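Local coordinates for protein PlaB phospholipase (Legionella pneumophila, PDB 6ZTI) that is a phospholipase of the alpha/beta-hydrolase type and probable virulence factor whose activity is controlled by NAD(H)-mediated assembly into tetramers, at residues R93-P104 / P122-N133. Numbering follows the deposited sequence. Where two conformers were deposited one is given.
Sequences RFACITHSTGGP and PLSHLIMLAPAN
Phe94 N donates to Pro122 O at 3.0 Å and starts a parallel ladder that joins strands 93-99 and 123-129. The bonds then zigzag: Phe94, Cys96 and Thr98 each donate and accept on this side, while Ala95 and Ile97 turn their polar backbone toward strand 16-21. Proline suits the entry at 122 because only its carbonyl is called on. The pairing skips Ser124, and His125 N is buried with no partner. The Ser124 hydroxyl meets His125 ND1 at 2.7 Å, in the plane of the imidazole, whose NE2 donates to Val297 O. Phe94 has its ring between backbone N and carbonyl carbon (chi1 59°), which lays one face over Leu123 CA in a CH-pi contact. Compact Cys96 and Thr98 fit beside Leu123 and Leu126, and Thr98 and both leucines meet Val106 of helix 102-114; branched Ile97 and Ile127 face helix 286-296. Thr98 divides its roles: CG2 packs on Leu126 CD1, whereas OG1 holds a water at 2.8 Å that in turn donates to Leu129 O. That carbonyl additionally takes Ser100 N at 3.0 Å, nearly straight on. Ser100, with positive phi (55°), lies in the type II' turn His99-Gly102, consistent with a nucleophile elbow; its OG bonds weakly to His266 NE2. Backbone bonds and a bridging water thus tie the strand end to its neighbour, implying a rigidly held, possibly catalytic serine.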
loop_
_atom_site.group_PDB
_atom_site.type_symbol
_atom_site.label_atom_id
_atom_site.label_comp_id
_atom_site.label_asym_id
_atom_site.label_seq_id
_atom_site.Cartn_x
_atom_site.Cartn_y
_atom_site.Cartn_z
ATOM N N ARG B 93 -9.416 16.078 -47.062
ATOM C CA ARG B 93 -8.804 16.186 -45.747
ATOM C C ARG B 93 -9.895 16.501 -44.737
ATOM O O ARG B 93 -10.985 16.957 -45.097
ATOM C CB ARG B 93 -7.710 17.269 -45.707
ATOM C CG ARG B 93 -6.459 16.933 -46.518
ATOM C CD ARG B 93 -5.174 17.037 -45.683
ATOM N NE ARG B 93 -4.747 18.416 -45.442
ATOM C CZ ARG B 93 -3.727 18.764 -44.656
ATOM N NH1 ARG B 93 -3.020 17.839 -44.025
ATOM N NH2 ARG B 93 -3.409 20.042 -44.493
ATOM N N PHE B 94 -9.605 16.249 -43.458
ATOM C CA PHE B 94 -10.629 16.427 -42.444
ATOM C C PHE B 94 -10.202 17.385 -41.343
ATOM O O PHE B 94 -9.018 17.554 -41.039
ATOM C CB PHE B 94 -11.089 15.072 -41.840
ATOM C CG PHE B 94 -10.013 14.255 -41.176
ATOM C CD1 PHE B 94 -9.664 14.479 -39.858
ATOM C CD2 PHE B 94 -9.439 13.179 -41.837
ATOM C CE1 PHE B 94 -8.721 13.697 -39.235
ATOM C CE2 PHE B 94 -8.493 12.395 -41.217
ATOM C CZ PHE B 94 -8.132 12.659 -39.909
ATOM N N ALA B 95 -11.206 18.054 -40.795
ATOM C CA ALA B 95 -11.083 18.838 -39.583
ATOM C C ALA B 95 -11.665 18.039 -38.426
ATOM O O ALA B 95 -12.739 17.443 -38.561
ATOM C CB ALA B 95 -11.809 20.174 -39.736
ATOM N N CYS B 96 -10.939 18.003 -37.308
ATOM C CA CYS B 96 -11.421 17.409 -36.070
ATOM C C CYS B 96 -11.895 18.519 -35.153
ATOM O O CYS B 96 -11.164 19.483 -34.915
ATOM C CB CYS B 96 -10.342 16.595 -35.351
ATOM S SG CYS B 96 -10.107 14.962 -36.024
ATOM N N ILE B 97 -13.118 18.393 -34.668
ATOM C CA ILE B 97 -13.636 19.240 -33.611
ATOM C C ILE B 97 -13.729 18.354 -32.379
ATOM O O ILE B 97 -14.510 17.396 -32.351
ATOM C CB ILE B 97 -14.993 19.850 -33.981
ATOM C CG1 ILE B 97 -14.863 20.715 -35.245
ATOM C CG2 ILE B 97 -15.532 20.651 -32.829
ATOM C CD1 ILE B 97 -16.201 21.071 -35.882
ATOM N N THR B 98 -12.916 18.645 -31.375
ATOM C CA THR B 98 -12.790 17.799 -30.201
ATOM C C THR B 98 -13.277 18.534 -28.960
ATOM O O THR B 98 -13.319 19.764 -28.917
ATOM C CB THR B 98 -11.328 17.364 -30.001
ATOM O OG1 THR B 98 -10.580 18.464 -29.475
ATOM C CG2 THR B 98 -10.683 16.920 -31.332
ATOM N N HIS B 99 -13.643 17.757 -27.943
ATOM C CA HIS B 99 -14.037 18.283 -26.649
ATOM C C HIS B 99 -13.308 17.486 -25.580
ATOM O O HIS B 99 -13.170 16.262 -25.685
ATOM C CB HIS B 99 -15.567 18.213 -26.445
ATOM C CG HIS B 99 -16.037 18.753 -25.127
ATOM N ND1 HIS B 99 -16.753 17.994 -24.228
ATOM C CD2 HIS B 99 -15.899 19.976 -24.558
ATOM C CE1 HIS B 99 -17.030 18.722 -23.160
ATOM N NE2 HIS B 99 -16.526 19.930 -23.335
ATOM N N SER B 100 -12.799 18.200 -24.579
ATOM C CA SER B 100 -12.194 17.592 -23.402
ATOM C C SER B 100 -11.081 16.634 -23.824
ATOM O O SER B 100 -10.121 17.064 -24.476
ATOM C CB SER B 100 -13.322 16.959 -22.578
ATOM O OG SER B 100 -12.840 16.391 -21.382
ATOM N N THR B 101 -11.163 15.356 -23.462
ATOM C CA THR B 101 -10.070 14.429 -23.736
ATOM C C THR B 101 -9.844 14.210 -25.222
ATOM O O THR B 101 -8.756 13.776 -25.614
ATOM C CB THR B 101 -10.346 13.079 -23.060
ATOM O OG1 THR B 101 -10.908 13.299 -21.765
ATOM C CG2 THR B 101 -9.057 12.283 -22.904
ATOM N N GLY B 102 -10.850 14.467 -26.060
ATOM C CA GLY B 102 -10.668 14.275 -27.486
ATOM C C GLY B 102 -9.485 15.043 -28.056
ATOM O O GLY B 102 -8.875 14.609 -29.039
ATOM N N GLY B 103 -9.153 16.186 -27.465
ATOM C CA GLY B 103 -8.016 16.967 -27.901
ATOM C C GLY B 103 -6.724 16.194 -27.729
ATOM O O GLY B 103 -6.046 15.853 -28.699
ATOM N N PRO B 104 -6.365 15.902 -26.478
ATOM C CA PRO B 104 -5.200 15.051 -26.217
ATOM C C PRO B 104 -5.152 13.789 -27.055
ATOM O O PRO B 104 -4.058 13.336 -27.417
ATOM C CB PRO B 104 -5.356 14.722 -24.728
ATOM C CG PRO B 104 -6.013 15.909 -24.153
ATOM C CD PRO B 104 -6.948 16.434 -25.234
ATOM N N PRO B 122 -3.574 13.570 -42.824
ATOM C CA PRO B 122 -4.819 13.917 -43.527
ATOM C C PRO B 122 -5.670 14.949 -42.805
ATOM O O PRO B 122 -6.721 15.345 -43.321
ATOM C CB PRO B 122 -5.545 12.572 -43.615
ATOM C CG PRO B 122 -5.085 11.839 -42.400
ATOM C CD PRO B 122 -3.657 12.244 -42.184
ATOM N N LEU B 123 -5.250 15.402 -41.637
ATOM C CA LEU B 123 -5.991 16.393 -40.876
ATOM C C LEU B 123 -5.555 17.778 -41.331
ATOM O O LEU B 123 -4.359 18.042 -41.465
ATOM C CB LEU B 123 -5.745 16.178 -39.377
ATOM C CG LEU B 123 -6.330 17.143 -38.353
ATOM C CD1 LEU B 123 -6.652 16.409 -37.052
ATOM C CD2 LEU B 123 -5.352 18.286 -38.073
ATOM N N SER B 124 -6.534 18.644 -41.610
ATOM C CA SER B 124 -6.277 20.016 -42.030
ATOM C C SER B 124 -6.531 21.035 -40.930
ATOM O O SER B 124 -5.886 22.087 -40.923
ATOM C CB SER B 124 -7.153 20.380 -43.231
ATOM O OG SER B 124 -8.518 20.480 -42.845
ATOM N N HIS B 125 -7.471 20.755 -40.019
ATOM C CA HIS B 125 -7.818 21.646 -38.923
ATOM C C HIS B 125 -8.019 20.823 -37.660
ATOM O O HIS B 125 -8.637 19.754 -37.695
ATOM C CB HIS B 125 -9.108 22.444 -39.200
ATOM C CG HIS B 125 -9.034 23.350 -40.395
ATOM N ND1 HIS B 125 -8.963 22.878 -41.687
ATOM C CD2 HIS B 125 -9.051 24.700 -40.491
ATOM C CE1 HIS B 125 -8.925 23.897 -42.527
ATOM N NE2 HIS B 125 -8.980 25.015 -41.827
ATOM N N LEU B 126 -7.491 21.328 -36.555
ATOM C CA LEU B 126 -7.699 20.745 -35.232
ATOM C C LEU B 126 -8.279 21.840 -34.353
ATOM O O LEU B 126 -7.591 22.812 -34.026
ATOM C CB LEU B 126 -6.405 20.183 -34.651
ATOM C CG LEU B 126 -6.503 19.665 -33.211
ATOM C CD1 LEU B 126 -7.647 18.665 -33.074
ATOM C CD2 LEU B 126 -5.195 19.038 -32.767
ATOM N N ILE B 127 -9.553 21.692 -34.003
ATOM C CA ILE B 127 -10.282 22.654 -33.191
ATOM C C ILE B 127 -10.596 21.957 -31.875
ATOM O O ILE B 127 -11.489 21.110 -31.812
ATOM C CB ILE B 127 -11.554 23.145 -33.890
ATOM C CG1 ILE B 127 -11.207 23.716 -35.267
ATOM C CG2 ILE B 127 -12.262 24.190 -33.018
ATOM C CD1 ILE B 127 -12.416 24.042 -36.134
ATOM N N MET B 128 -9.852 22.307 -30.830
ATOM C CA MET B 128 -9.977 21.693 -29.513
ATOM C C MET B 128 -10.823 22.581 -28.618
ATOM O O MET B 128 -10.477 23.745 -28.402
ATOM C CB MET B 128 -8.596 21.491 -28.889
ATOM C CG MET B 128 -7.789 20.367 -29.522
ATOM S SD MET B 128 -6.090 20.404 -28.942
ATOM C CE MET B 128 -5.444 21.729 -29.959
ATOM N N LEU B 129 -11.921 22.029 -28.094
ATOM C CA LEU B 129 -12.807 22.726 -27.172
ATOM C C LEU B 129 -12.531 22.245 -25.751
ATOM O O LEU B 129 -12.652 21.047 -25.456
ATOM C CB LEU B 129 -14.274 22.492 -27.538
ATOM C CG LEU B 129 -14.679 22.701 -29.001
ATOM C CD1 LEU B 129 -16.151 22.343 -29.265
ATOM C CD2 LEU B 129 -14.421 24.140 -29.430
ATOM N N ALA B 130 -12.162 23.182 -24.875
ATOM C CA ALA B 130 -11.807 22.911 -23.482
ATOM C C ALA B 130 -10.987 21.632 -23.349
ATOM O O ALA B 130 -11.325 20.768 -22.530
ATOM C CB ALA B 130 -13.063 22.814 -22.618
ATOM N N PRO B 131 -9.904 21.489 -24.113
ATOM C CA PRO B 131 -9.089 20.269 -24.031
ATOM C C PRO B 131 -8.283 20.206 -22.751
ATOM O O PRO B 131 -7.741 21.216 -22.296
ATOM C CB PRO B 131 -8.155 20.398 -25.235
ATOM C CG PRO B 131 -7.940 21.877 -25.311
ATOM C CD PRO B 131 -9.279 22.492 -24.992
ATOM N N ALA B 132 -8.167 18.994 -22.197
ATOM C CA ALA B 132 -7.372 18.757 -20.986
ATOM C C ALA B 132 -5.914 18.484 -21.364
ATOM O O ALA B 132 -5.318 17.466 -21.009
ATOM C CB ALA B 132 -7.959 17.607 -20.177
ATOM N N ASN B 133 -5.330 19.442 -22.088
ATOM C CA ASN B 133 -4.020 19.214 -22.687
ATOM C C ASN B 133 -2.920 19.081 -21.649
ATOM O O ASN B 133 -1.936 18.377 -21.894
ATOM C CB ASN B 133 -3.693 20.327 -23.673
ATOM C CG ASN B 133 -4.396 20.132 -24.998
ATOM O OD1 ASN B 133 -4.469 19.017 -25.525
ATOM N ND2 ASN B 133 -4.935 21.207 -25.535
HETATM O O HOH W 1 -10.520 19.933 -44.795
HETATM O O HOH W 2 -10.803 19.328 -26.850
#